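Local coordinates for transcriptional activator PlcR protein (PDB 3U3W) that activates transcription as a quorum-sensing virulence regulator, probably binding DNA through its helix-turn-helix domain once the signal peptide PapR occupies its tetratricopeptide-repeat domain, at residues I60-F63 with Y64-L67; I83-K87 with Q88-K92; K139-L142 with N143-L146; Q218-K221 with A222-I225; A263-F266 with F267-E271. One frame throughout, in Å; residues are numbered along the deposited sequence. Where two conformers were deposited one is given.

Contact 1: I60-F63 with Y64-L67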
loop_
_atom_site.group_PDB
_atom_site.type_symbol
_atom_site.label_atom_id
_atom_site.label_comp_id
_atom_site.label_asym_id
_atom_site.label_seq_id
_atom_site.Cartn_x
_atom_site.Cartn_y
_atom_site.Cartn_z
ATOM N N ILE A 60 6.148 13.528 1.832
ATOM C CA ILE A 60 6.340 14.520 2.877
ATOM C C ILE A 60 6.550 13.882 4.253
ATOM O O ILE A 60 7.230 14.451 5.102
ATOM C CB ILE A 60 5.184 15.542 2.895
ATOM C CG1 ILE A 60 5.077 16.236 1.526
ATOM C CG2 ILE A 60 5.399 16.575 3.973
ATOM C CD1 ILE A 60 4.591 15.341 0.361
ATOM N N ILE A 61 5.983 12.696 4.467
ATOM C CA ILE A 61 6.093 12.033 5.771
ATOM C C ILE A 61 7.560 11.725 6.080
ATOM O O ILE A 61 7.957 11.595 7.239
ATOM C CB ILE A 61 5.203 10.740 5.857
ATOM C CG1 ILE A 61 5.251 10.113 7.258
ATOM C CG2 ILE A 61 5.600 9.710 4.796
ATOM C CD1 ILE A 61 4.700 10.985 8.363
ATOM N N HIS A 62 8.368 11.638 5.028
ATOM C CA HIS A 62 9.786 11.374 5.193
ATOM C C HIS A 62 10.472 12.443 6.032
ATOM O O HIS A 62 11.303 12.141 6.878
ATOM C CB HIS A 62 10.486 11.260 3.844
ATOM C CG HIS A 62 11.950 10.979 3.958
ATOM N ND1 HIS A 62 12.447 9.896 4.652
ATOM C CD2 HIS A 62 13.028 11.648 3.485
ATOM C CE1 HIS A 62 13.765 9.902 4.591
ATOM N NE2 HIS A 62 14.144 10.951 3.885
ATOM N N PHE A 63 10.136 13.699 5.794
ATOM C CA PHE A 63 10.795 14.761 6.531
ATOM C C PHE A 63 10.337 14.788 7.980
ATOM O O PHE A 63 11.087 15.168 8.881
ATOM C CB PHE A 63 10.596 16.097 5.833
ATOM C CG PHE A 63 11.162 16.121 4.454
ATOM C CD1 PHE A 63 12.525 16.006 4.260
ATOM C CD2 PHE A 63 10.338 16.221 3.352
ATOM C CE1 PHE A 63 13.053 16.010 2.991
ATOM C CE2 PHE A 63 10.862 16.223 2.080
ATOM C CZ PHE A 63 12.215 16.119 1.899
ATOM N N TYR A 64 9.111 14.350 8.216
ATOM C CA TYR A 64 8.660 14.214 9.584
ATOM C C TYR A 64 9.331 13.027 10.281
ATOM O O TYR A 64 9.749 13.143 11.431
ATOM C CB TYR A 64 7.142 14.132 9.647
ATOM C CG TYR A 64 6.496 15.481 9.447
ATOM C CD1 TYR A 64 6.198 16.298 10.534
ATOM C CD2 TYR A 64 6.208 15.952 8.171
ATOM C CE1 TYR A 64 5.618 17.543 10.357
ATOM C CE2 TYR A 64 5.625 17.194 7.988
ATOM C CZ TYR A 64 5.334 17.982 9.084
ATOM O OH TYR A 64 4.756 19.211 8.901
ATOM N N GLU A 65 9.456 11.901 9.582
ATOM C CA GLU A 65 10.100 10.725 10.155
ATOM C C GLU A 65 11.490 11.040 10.703
ATOM O O GLU A 65 11.804 10.714 11.851
ATOM C CB GLU A 65 10.191 9.597 9.126
ATOM C CG GLU A 65 8.869 8.909 8.863
ATOM C CD GLU A 65 8.939 7.930 7.703
ATOM O OE1 GLU A 65 9.842 8.079 6.847
ATOM O OE2 GLU A 65 8.091 7.008 7.648
ATOM N N VAL A 66 12.318 11.680 9.885
ATOM C CA VAL A 66 13.690 11.959 10.284
ATOM C C VAL A 66 13.803 13.163 11.210
ATOM O O VAL A 66 14.895 13.532 11.632
ATOM C CB VAL A 66 14.579 12.169 9.066
ATOM C CG1 VAL A 66 14.548 10.921 8.199
ATOM C CG2 VAL A 66 14.109 13.379 8.283
ATOM N N LEU A 67 12.669 13.761 11.548
ATOM C CA LEU A 67 12.666 14.991 12.337
ATOM C C LEU A 67 13.323 14.869 13.718
ATOM O O LEU A 67 14.067 15.756 14.130
ATOM C CB LEU A 67 11.239 15.542 12.469
ATOM C CG LEU A 67 11.093 16.954 13.037
ATOM C CD1 LEU A 67 11.675 17.979 12.079
ATOM C CD2 LEU A 67 9.634 17.252 13.331
#
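I60 meets Y64 one turn further along, its CG2 lying 4.1 Å from Y64 CE2 with the two side chains side by side. Y64 lies on the short helix 61-65 that follows I60, at the end of the helix-turn-helix region. I60 O also sits in the plane of the Y64 ring at its edge, 3.6 Å from CD2. Beyond the ring, the Y64 hydroxyl is hydrogen-bonded to that of Y64 of the second subunit, so this turn forms part of the dimer interface. I61 O takes the amide of E65 at 2.8 Å, while the side chain of I61 divides its contacts: CD1 reaches Y64 CB and CG1 reaches E65 CG. H62 comes next, with CG anti to its backbone N (chi1 -180°), which carries the imidazole out beside E65 and V66. The E65 carboxylate stands almost perpendicular to that ring, their planes 82° apart, with OE1 at the ring edge. These two polar ends are engaged separately, H62 NE2 by E9 and E65 OE1 by K76 in a salt bridge; H62 ND1 is buried without a partner. F63 turns its ring towards helices 4-16 and 46-56, and its carbonyl O approaches V66 CG2 to 3.6 Å. The other methyl, V66 CG1, lies 3.8 Å from H62 CE1, oblique to the ring.

Contact 2: I83-K87 with Q88-K92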
loop_
_atom_site.group_PDB
_atom_site.type_symbol
_atom_site.label_atom_id
_atom_site.label_comp_id
_atom_site.label_asym_id
_atom_site.label_seq_id
_atom_site.Cartn_x
_atom_site.Cartn_y
_atom_site.Cartn_z
ATOM N N ILE A 83 8.129 -7.915 10.185
ATOM C CA ILE A 83 6.792 -8.110 9.646
ATOM C C ILE A 83 6.733 -9.306 8.697
ATOM O O ILE A 83 5.818 -10.119 8.765
ATOM C CB ILE A 83 6.247 -6.823 9.008
ATOM C CG1 ILE A 83 5.823 -5.845 10.106
ATOM C CG2 ILE A 83 5.069 -7.118 8.083
ATOM C CD1 ILE A 83 5.517 -4.473 9.585
ATOM N N MET A 84 7.724 -9.422 7.825
ATOM C CA MET A 84 7.778 -10.544 6.905
ATOM C C MET A 84 7.918 -11.856 7.677
ATOM O O MET A 84 7.173 -12.801 7.444
ATOM C CB MET A 84 8.935 -10.370 5.919
ATOM C CG MET A 84 9.125 -11.549 4.986
ATOM S SD MET A 84 7.583 -12.048 4.206
ATOM C CE MET A 84 7.187 -10.573 3.253
ATOM N N LEU A 85 8.881 -11.902 8.594
ATOM C CA LEU A 85 9.096 -13.082 9.435
ATOM C C LEU A 85 7.836 -13.487 10.223
ATOM O O LEU A 85 7.487 -14.664 10.286
ATOM C CB LEU A 85 10.270 -12.850 10.397
ATOM C CG LEU A 85 11.704 -12.762 9.840
ATOM C CD1 LEU A 85 12.654 -12.201 10.889
ATOM C CD2 LEU A 85 12.217 -14.099 9.324
ATOM N N CYS A 86 7.165 -12.510 10.828
ATOM C CA CYS A 86 5.906 -12.776 11.528
ATOM C C CYS A 86 4.892 -13.459 10.594
ATOM O O CYS A 86 4.265 -14.468 10.948
ATOM C CB CYS A 86 5.357 -11.478 12.116
ATOM S SG CYS A 86 3.940 -11.634 13.246
ATOM N N LYS A 87 4.771 -12.922 9.387
ATOM C CA LYS A 87 3.942 -13.510 8.341
ATOM C C LYS A 87 4.291 -14.956 8.089
ATOM O O LYS A 87 3.412 -15.795 7.892
ATOM C CB LYS A 87 4.088 -12.721 7.038
ATOM C CG LYS A 87 2.919 -11.820 6.742
ATOM C CD LYS A 87 3.360 -10.602 5.953
ATOM C CE LYS A 87 2.245 -10.078 5.064
ATOM N NZ LYS A 87 2.682 -8.886 4.284
ATOM N N GLN A 88 5.585 -15.245 8.077
ATOM C CA GLN A 88 6.053 -16.602 7.874
ATOM C C GLN A 88 6.039 -17.476 9.154
ATOM O O GLN A 88 6.376 -18.658 9.098
ATOM C CB GLN A 88 7.437 -16.567 7.230
ATOM C CG GLN A 88 7.554 -15.484 6.162
ATOM C CD GLN A 88 8.892 -15.506 5.417
ATOM O OE1 GLN A 88 9.917 -15.893 5.969
ATOM N NE2 GLN A 88 8.876 -15.091 4.154
ATOM N N LYS A 89 5.623 -16.907 10.287
ATOM C CA LYS A 89 5.582 -17.653 11.564
ATOM C C LYS A 89 6.983 -18.065 12.044
ATOM O O LYS A 89 7.153 -19.066 12.730
ATOM C CB LYS A 89 4.673 -18.891 11.483
ATOM C CG LYS A 89 3.254 -18.607 11.002
ATOM C CD LYS A 89 2.552 -17.611 11.917
ATOM C CE LYS A 89 1.286 -17.056 11.277
ATOM N NZ LYS A 89 1.592 -16.072 10.211
ATOM N N ARG A 90 7.987 -17.283 11.677
ATOM C CA ARG A 90 9.339 -17.553 12.129
ATOM C C ARG A 90 9.625 -16.852 13.465
ATOM O O ARG A 90 10.361 -15.867 13.551
ATOM C CB ARG A 90 10.326 -17.208 11.014
ATOM C CG ARG A 90 10.180 -18.189 9.840
ATOM C CD ARG A 90 10.754 -17.679 8.516
ATOM N NE ARG A 90 12.167 -17.353 8.629
ATOM C CZ ARG A 90 12.908 -16.830 7.653
ATOM N NH1 ARG A 90 12.364 -16.568 6.464
ATOM N NH2 ARG A 90 14.201 -16.565 7.864
ATOM N N TYR A 91 9.027 -17.394 14.519
ATOM C CA TYR A 91 9.011 -16.724 15.812
ATOM C C TYR A 91 10.322 -16.795 16.584
ATOM O O TYR A 91 10.676 -15.846 17.299
ATOM C CB TYR A 91 7.821 -17.207 16.645
ATOM C CG TYR A 91 6.490 -16.708 16.095
ATOM C CD1 TYR A 91 6.135 -15.360 16.199
ATOM C CD2 TYR A 91 5.600 -17.575 15.470
ATOM C CE1 TYR A 91 4.935 -14.891 15.708
ATOM C CE2 TYR A 91 4.385 -17.119 14.971
ATOM C CZ TYR A 91 4.057 -15.778 15.092
ATOM O OH TYR A 91 2.862 -15.321 14.582
ATOM N N LYS A 92 11.042 -17.906 16.437
ATOM C CA LYS A 92 12.397 -18.014 16.982
ATOM C C LYS A 92 13.270 -16.850 16.492
ATOM O O LYS A 92 13.836 -16.094 17.294
ATOM C CB LYS A 92 13.043 -19.346 16.582
ATOM C CG LYS A 92 13.518 -20.208 17.766
ATOM C CD LYS A 92 14.466 -19.448 18.714
ATOM C CE LYS A 92 14.899 -20.316 19.915
ATOM N NZ LYS A 92 15.681 -19.545 20.943
#
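C86 and K89 join across the end of helix 72-87, where K89 adopts positive phi (65°) and the chain closes in a Schellman motif. Backbone hydrogen bonds make the turn: R90 N reaches back to L85 O at 3.0 Å, K89 N to C86 O, and Q88 N to M84 O. R90 then stands at the N-cap position of helix 91-102. Side-chain hydrogen bonds add a second grip. The K89 chain, bent at chi2 (-59°) and chi4 (-75°), brings NZ 3.2 Å from C86 O, in the carbonyl plane on a lone pair, and 3.0 Å from K87 O, above the plane of the K87 carbonyl. C86 O thus accepts from both nitrogens of one lysine. R90 NH1 donates to Q88 OE1 at 2.6 Å, tilted from the guanidinium plane. Van der Waals contacts complete the turn. The L85 CD2 methyl sits over the centre of one guanidinium face, 3.3 Å from R90 CZ, and C86 SG approaches the Y91 ring obliquely as a sulfur-aromatic contact, 4.2 Å from CE1. K89 NZ also binds the Y275 hydroxyl and an acidic side chain of the bound peptide, while C86 and Y91 pack on an aromatic side chain of that peptide. Carbonyls at a helix C-terminus carry partial negative charge, so they would probably favour a protonated ammonium here and help aim it at the peptide carboxylate.

Contact 3: K139-L142 with N143-L146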
loop_
_atom_site.group_PDB
_atom_site.type_symbol
_atom_site.label_atom_id
_atom_site.label_comp_id
_atom_site.label_asym_id
_atom_site.label_seq_id
_atom_site.Cartn_x
_atom_site.Cartn_y
_atom_site.Cartn_z
ATOM N N LYS A 139 -1.230 -5.000 27.191
ATOM C CA LYS A 139 -2.106 -3.949 27.694
ATOM C C LYS A 139 -1.322 -2.751 28.224
ATOM O O LYS A 139 -1.790 -1.618 28.166
ATOM C CB LYS A 139 -3.073 -4.497 28.758
ATOM C CG LYS A 139 -4.245 -5.260 28.152
ATOM C CD LYS A 139 -5.177 -5.849 29.197
ATOM C CE LYS A 139 -6.513 -6.209 28.548
ATOM N NZ LYS A 139 -7.400 -7.034 29.402
ATOM N N LYS A 140 -0.118 -3.002 28.719
ATOM C CA LYS A 140 0.708 -1.942 29.283
ATOM C C LYS A 140 1.283 -1.053 28.188
ATOM O O LYS A 140 1.396 0.154 28.362
ATOM C CB LYS A 140 1.806 -2.527 30.185
ATOM C CG LYS A 140 1.343 -2.768 31.632
ATOM C CD LYS A 140 2.318 -3.649 32.439
ATOM C CE LYS A 140 3.773 -3.207 32.276
ATOM N NZ LYS A 140 4.718 -4.067 33.064
ATOM N N LEU A 141 1.639 -1.654 27.058
ATOM C CA LEU A 141 2.010 -0.886 25.872
ATOM C C LEU A 141 0.856 0.022 25.450
ATOM O O LEU A 141 1.070 1.171 25.088
ATOM C CB LEU A 141 2.397 -1.813 24.717
ATOM C CG LEU A 141 3.511 -2.825 24.971
ATOM C CD1 LEU A 141 3.839 -3.643 23.700
ATOM C CD2 LEU A 141 4.749 -2.131 25.512
ATOM N N LEU A 142 -0.372 -0.484 25.501
ATOM C CA LEU A 142 -1.535 0.352 25.178
ATOM C C LEU A 142 -1.652 1.502 26.143
ATOM O O LEU A 142 -1.910 2.630 25.742
ATOM C CB LEU A 142 -2.839 -0.439 25.233
ATOM C CG LEU A 142 -2.967 -1.608 24.265
ATOM C CD1 LEU A 142 -4.386 -2.115 24.293
ATOM C CD2 LEU A 142 -2.553 -1.201 22.846
ATOM N N ASN A 143 -1.486 1.200 27.430
ATOM C CA ASN A 143 -1.642 2.209 28.474
ATOM C C ASN A 143 -0.582 3.298 28.360
ATOM O O ASN A 143 -0.694 4.335 29.014
ATOM C CB ASN A 143 -1.641 1.583 29.873
ATOM C CG ASN A 143 -2.739 0.532 30.056
ATOM O OD1 ASN A 143 -3.842 0.654 29.512
ATOM N ND2 ASN A 143 -2.432 -0.512 30.826
ATOM N N GLN A 144 0.433 3.065 27.521
ATOM C CA GLN A 144 1.381 4.117 27.145
ATOM C C GLN A 144 0.678 5.264 26.428
ATOM O O GLN A 144 1.158 6.394 26.455
ATOM C CB GLN A 144 2.495 3.588 26.233
ATOM C CG GLN A 144 3.499 2.674 26.902
ATOM C CD GLN A 144 4.690 2.372 26.011
ATOM O OE1 GLN A 144 4.788 1.289 25.435
ATOM N NE2 GLN A 144 5.605 3.332 25.891
ATOM N N GLN A 145 -0.451 4.972 25.781
ATOM C CA GLN A 145 -1.165 5.968 24.977
ATOM C C GLN A 145 -0.191 6.643 24.013
ATOM O O GLN A 145 -0.162 7.873 23.873
ATOM C CB GLN A 145 -1.833 7.020 25.872
ATOM C CG GLN A 145 -2.560 6.465 27.092
ATOM C CD GLN A 145 -4.064 6.353 26.897
ATOM O OE1 GLN A 145 -4.540 5.759 25.925
ATOM N NE2 GLN A 145 -4.823 6.926 27.830
ATOM N N LEU A 146 0.621 5.825 23.359
ATOM C CA LEU A 146 1.661 6.328 22.479
ATOM C C LEU A 146 1.058 6.889 21.198
ATOM O O LEU A 146 0.190 6.264 20.584
ATOM C CB LEU A 146 2.666 5.221 22.158
ATOM C CG LEU A 146 4.108 5.640 21.883
ATOM C CD1 LEU A 146 4.492 6.801 22.779
ATOM C CD2 LEU A 146 5.034 4.460 22.118
HETATM O O HOH W 1 0.091 3.020 23.173
#
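Q144 lies against L141 where helix 131-143 runs out, the two side chains side by side and pointing the same way. Its CB is 3.0 Å from L141 O. CG, set beside the backbone N by a chi1 of -71°, stays close to that oxygen and also comes 3.6 Å from K140 O. Beyond CG the chain is extended, with CD 3.9 Å from L141 O, and OE1 finishes 3.4 Å from L141 CD2, near L141 CA as well; this is van der Waals contact of an amide oxygen with hydrocarbon. The backbone bonding tightens from four-residue to three-residue steps over the same residues. N143 N still bonds K139 O, but Q144 N turns to L141 O, with only a weak bond to K140 O, and Q145 N closes on L142 O at 2.8 Å, its N-H well aligned at 163°. Q145 has positive phi (50°), which ends the helical course. A water molecule then bridges the opening chain, within hydrogen-bonding distance of L141 O (2.8 Å) and accepting from L146 N at 2.9 Å. The turn is largely at the surface of the tetratricopeptide-like domain. L141 packs on Q116 and W117 of helix 109-125, and Q144 and L146 touch Q113 of that helix, whereas L142 lies on I157, E158 and I161 of helix 153-167.

Contact 4: Q218-K221 with A222-I225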
loop_
_atom_site.group_PDB
_atom_site.type_symbol
_atom_site.label_atom_id
_atom_site.label_comp_id
_atom_site.label_asym_id
_atom_site.label_seq_id
_atom_site.Cartn_x
_atom_site.Cartn_y
_atom_site.Cartn_z
ATOM N N GLN A 218 -17.900 -13.275 7.812
ATOM C CA GLN A 218 -16.643 -12.545 7.933
ATOM C C GLN A 218 -15.623 -13.010 6.898
ATOM O O GLN A 218 -14.927 -12.183 6.317
ATOM C CB GLN A 218 -16.066 -12.675 9.335
ATOM C CG GLN A 218 -16.932 -12.033 10.394
ATOM C CD GLN A 218 -16.875 -10.526 10.325
ATOM O OE1 GLN A 218 -15.938 -9.954 9.770
ATOM N NE2 GLN A 218 -17.884 -9.869 10.880
ATOM N N VAL A 219 -15.548 -14.321 6.671
ATOM C CA VAL A 219 -14.629 -14.894 5.683
ATOM C C VAL A 219 -14.890 -14.354 4.272
ATOM O O VAL A 219 -13.969 -13.867 3.600
ATOM C CB VAL A 219 -14.688 -16.443 5.653
ATOM C CG1 VAL A 219 -13.970 -16.983 4.424
ATOM C CG2 VAL A 219 -14.063 -17.010 6.884
ATOM N N ASN A 220 -16.146 -14.415 3.840
ATOM C CA ASN A 220 -16.525 -13.942 2.505
ATOM C C ASN A 220 -16.353 -12.444 2.330
ATOM O O ASN A 220 -15.958 -11.978 1.258
ATOM C CB ASN A 220 -17.956 -14.348 2.166
ATOM C CG ASN A 220 -18.081 -15.827 1.864
ATOM O OD1 ASN A 220 -17.117 -16.473 1.445
ATOM N ND2 ASN A 220 -19.266 -16.372 2.083
ATOM N N LYS A 221 -16.655 -11.697 3.385
ATOM C CA LYS A 221 -16.395 -10.271 3.396
ATOM C C LYS A 221 -14.887 -10.024 3.187
ATOM O O LYS A 221 -14.491 -9.194 2.373
ATOM C CB LYS A 221 -16.859 -9.656 4.719
ATOM C CG LYS A 221 -16.968 -8.149 4.697
ATOM C CD LYS A 221 -18.424 -7.712 4.639
ATOM C CE LYS A 221 -19.186 -8.435 3.518
ATOM N NZ LYS A 221 -20.442 -7.721 3.105
ATOM N N ALA A 222 -14.048 -10.762 3.910
ATOM C CA ALA A 222 -12.611 -10.544 3.828
ATOM C C ALA A 222 -12.037 -10.972 2.447
ATOM O O ALA A 222 -11.216 -10.273 1.878
ATOM C CB ALA A 222 -11.886 -11.210 5.007
ATOM N N ILE A 223 -12.515 -12.085 1.906
ATOM C CA ILE A 223 -12.188 -12.497 0.539
ATOM C C ILE A 223 -12.555 -11.432 -0.495
ATOM O O ILE A 223 -11.778 -11.165 -1.412
ATOM C CB ILE A 223 -12.881 -13.837 0.177
ATOM C CG1 ILE A 223 -12.362 -14.950 1.104
ATOM C CG2 ILE A 223 -12.722 -14.159 -1.326
ATOM C CD1 ILE A 223 -12.754 -16.378 0.696
ATOM N N GLU A 224 -13.730 -10.825 -0.344
ATOM C CA GLU A 224 -14.150 -9.752 -1.243
ATOM C C GLU A 224 -13.189 -8.569 -1.163
ATOM O O GLU A 224 -12.737 -8.053 -2.191
ATOM C CB GLU A 224 -15.581 -9.297 -0.933
ATOM C CG GLU A 224 -16.020 -8.041 -1.677
ATOM C CD GLU A 224 -16.951 -7.153 -0.845
ATOM O OE1 GLU A 224 -18.040 -7.627 -0.452
ATOM O OE2 GLU A 224 -16.588 -5.982 -0.576
ATOM N N ILE A 225 -12.879 -8.139 0.056
ATOM C CA ILE A 225 -11.935 -7.044 0.253
ATOM C C ILE A 225 -10.566 -7.373 -0.341
ATOM O O ILE A 225 -9.921 -6.519 -0.937
ATOM C CB ILE A 225 -11.765 -6.681 1.737
ATOM C CG1 ILE A 225 -13.113 -6.236 2.319
ATOM C CG2 ILE A 225 -10.714 -5.573 1.901
ATOM C CD1 ILE A 225 -13.105 -6.089 3.817
#
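Both V219 and I223 leave the position between backbone N and carbonyl carbon to hydrogen: V219 CG1 is anti to its own N (167°), and I223 CG1 lies beside the backbone N (-63°), doubling back over the preceding turn. The two side chains run side by side, with V219 CG1 4.0 Å from I223 CD1, and I223 CG1 also settles 3.2 Å from V219 O. That oxygen receives the amide of I223 at 2.9 Å, nearly along the C=O axis. I225 repeats the pattern on K221, its CG1 coming 3.3 Å from K221 O, the acceptor of its own amide. This is uninterrupted alpha-helix in the middle of helix 212-228, within the domain of tetratricopeptide type, and its sides serve different neighbours. V219 and I223 face helix 235-248, touching R242 together, while I225 and Q218 lean on helix 192-208. Polar ends on these sides are bound across the helix pairs, Q218 OE1 by R199 and N220 OD1 by R242. On the outer side, K221 bends at chi2 and chi3, and in the E224 conformer given its NZ is 4.3 Å from E224 OE1, longer than a salt bridge, where any attraction is probably weak.

Contact 5: A263-F266 with F267-E271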
loop_
_atom_site.group_PDB
_atom_site.type_symbol
_atom_site.label_atom_id
_atom_site.label_comp_id
_atom_site.label_asym_id
_atom_site.label_seq_id
_atom_site.Cartn_x
_atom_site.Cartn_y
_atom_site.Cartn_z
ATOM N N ALA A 263 -7.325 -22.761 -1.674
ATOM C CA ALA A 263 -6.344 -22.560 -0.609
ATOM C C ALA A 263 -5.031 -23.233 -0.947
ATOM O O ALA A 263 -3.972 -22.638 -0.801
ATOM C CB ALA A 263 -6.871 -23.073 0.732
ATOM N N SER A 264 -5.120 -24.484 -1.392
ATOM C CA SER A 264 -3.956 -25.270 -1.812
ATOM C C SER A 264 -3.180 -24.587 -2.949
ATOM O O SER A 264 -1.948 -24.583 -2.961
ATOM C CB SER A 264 -4.390 -26.683 -2.233
ATOM O OG SER A 264 -3.278 -27.503 -2.560
ATOM N N PHE A 265 -3.907 -23.998 -3.894
ATOM C CA PHE A 265 -3.276 -23.169 -4.902
ATOM C C PHE A 265 -2.394 -22.078 -4.284
ATOM O O PHE A 265 -1.214 -21.986 -4.610
ATOM C CB PHE A 265 -4.310 -22.540 -5.840
ATOM C CG PHE A 265 -3.692 -21.816 -7.019
ATOM C CD1 PHE A 265 -3.240 -20.505 -6.890
ATOM C CD2 PHE A 265 -3.545 -22.451 -8.248
ATOM C CE1 PHE A 265 -2.658 -19.838 -7.962
ATOM C CE2 PHE A 265 -2.977 -21.785 -9.325
ATOM C CZ PHE A 265 -2.532 -20.474 -9.179
ATOM N N PHE A 266 -2.956 -21.247 -3.409
ATOM C CA PHE A 266 -2.185 -20.142 -2.836
ATOM C C PHE A 266 -1.052 -20.597 -1.948
ATOM O O PHE A 266 0.036 -20.024 -2.000
ATOM C CB PHE A 266 -3.076 -19.148 -2.093
ATOM C CG PHE A 266 -3.885 -18.299 -3.008
ATOM C CD1 PHE A 266 -3.283 -17.279 -3.741
ATOM C CD2 PHE A 266 -5.236 -18.532 -3.175
ATOM C CE1 PHE A 266 -4.029 -16.500 -4.625
ATOM C CE2 PHE A 266 -5.989 -17.753 -4.049
ATOM C CZ PHE A 266 -5.378 -16.741 -4.780
ATOM N N PHE A 267 -1.290 -21.631 -1.143
ATOM C CA PHE A 267 -0.218 -22.162 -0.302
ATOM C C PHE A 267 0.974 -22.619 -1.147
ATOM O O PHE A 267 2.125 -22.409 -0.769
ATOM C CB PHE A 267 -0.714 -23.278 0.632
ATOM C CG PHE A 267 -1.726 -22.810 1.645
ATOM C CD1 PHE A 267 -1.899 -21.454 1.894
ATOM C CD2 PHE A 267 -2.514 -23.716 2.335
ATOM C CE1 PHE A 267 -2.834 -21.013 2.816
ATOM C CE2 PHE A 267 -3.460 -23.283 3.256
ATOM C CZ PHE A 267 -3.620 -21.932 3.495
ATOM N N ASP A 268 0.686 -23.244 -2.285
ATOM C CA ASP A 268 1.731 -23.686 -3.199
ATOM C C ASP A 268 2.543 -22.502 -3.702
ATOM O O ASP A 268 3.709 -22.335 -3.343
ATOM C CB ASP A 268 1.135 -24.448 -4.385
ATOM C CG ASP A 268 2.177 -24.787 -5.445
ATOM O OD1 ASP A 268 3.126 -25.534 -5.120
ATOM O OD2 ASP A 268 2.046 -24.309 -6.600
ATOM N N ILE A 269 1.917 -21.671 -4.525
ATOM C CA ILE A 269 2.633 -20.562 -5.157
ATOM C C ILE A 269 3.261 -19.570 -4.178
ATOM O O ILE A 269 4.278 -18.959 -4.498
ATOM C CB ILE A 269 1.787 -19.784 -6.198
ATOM C CG1 ILE A 269 0.787 -18.868 -5.507
ATOM C CG2 ILE A 269 1.101 -20.727 -7.168
ATOM C CD1 ILE A 269 0.592 -17.561 -6.224
ATOM N N LEU A 270 2.674 -19.395 -2.996
ATOM C CA LEU A 270 3.289 -18.508 -2.004
ATOM C C LEU A 270 4.303 -19.245 -1.122
ATOM O O LEU A 270 4.905 -18.656 -0.220
ATOM C CB LEU A 270 2.238 -17.776 -1.171
ATOM C CG LEU A 270 1.461 -16.704 -1.941
ATOM C CD1 LEU A 270 0.392 -16.030 -1.063
ATOM C CD2 LEU A 270 2.427 -15.671 -2.525
ATOM N N GLU A 271 4.485 -20.533 -1.407
ATOM C CA GLU A 271 5.428 -21.383 -0.678
ATOM C C GLU A 271 5.164 -21.427 0.830
ATOM O O GLU A 271 6.103 -21.401 1.624
ATOM C CB GLU A 271 6.874 -20.947 -0.957
ATOM C CG GLU A 271 7.344 -21.254 -2.375
ATOM C CD GLU A 271 8.666 -20.581 -2.720
ATOM O OE1 GLU A 271 8.630 -19.482 -3.314
ATOM O OE2 GLU A 271 9.735 -21.150 -2.401
#
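A263 to F266 offer their carbonyl oxygens in turn to the amides of F267 to L270, continuous alpha-helical bonding that stops where E271 takes positive phi (57°) and closes a Schellman motif. F267 uses its carbonyl partner twice: F267 N bonds A263 O at 2.9 Å, and the ring of F267 then lies with one face over that same oxygen, which is 3.3 Å from CG and displaced toward the rim. A263 CB touches the ring at F267 CE2, 4.2 Å away. F265 and I269 form the other cross-turn pair. The phenyl of F265 presents a face to I269 CG2, with CE1 3.9 Å away; it reaches there because CG is anti to the backbone N (chi1 -172°), directing the ring outward from the helix. L270 folds close to the chain, its CB 3.3 Å from F266 O. The rings look to different partners. F265 stacks on F265 of the second subunit and meets F266 of that subunit edge-to-face, whereas F266 also packs on I235 and Y239 of helix 235-248. F267 points inward to Y275 and to an apolar side chain of the bound peptide. Such a last turn of a helix, with aromatic rings shared between a dimer interface and a peptide pocket, fits the tetratricopeptide-like domain of an RNPP-family regulator.

Contact 4 is the most buried of the five and the only one wholly inside a helix with no other subunit touching it; contact 3 is the most superficial, a helix end with a bridging water. Contacts 2 and 5 both close helices with Schellman motifs and both reach the bound peptide and the second subunit, their centres about 17 Å apart, yet contact 2 relies on a lysine and an arginine where contact 5 relies on phenylalanines. Contact 1 stands apart in the DNA-binding part, its centre about 38 Å from that of contact 5, but also touches the partner chain. Helix 235-248 packs against both contacts 4 and 5.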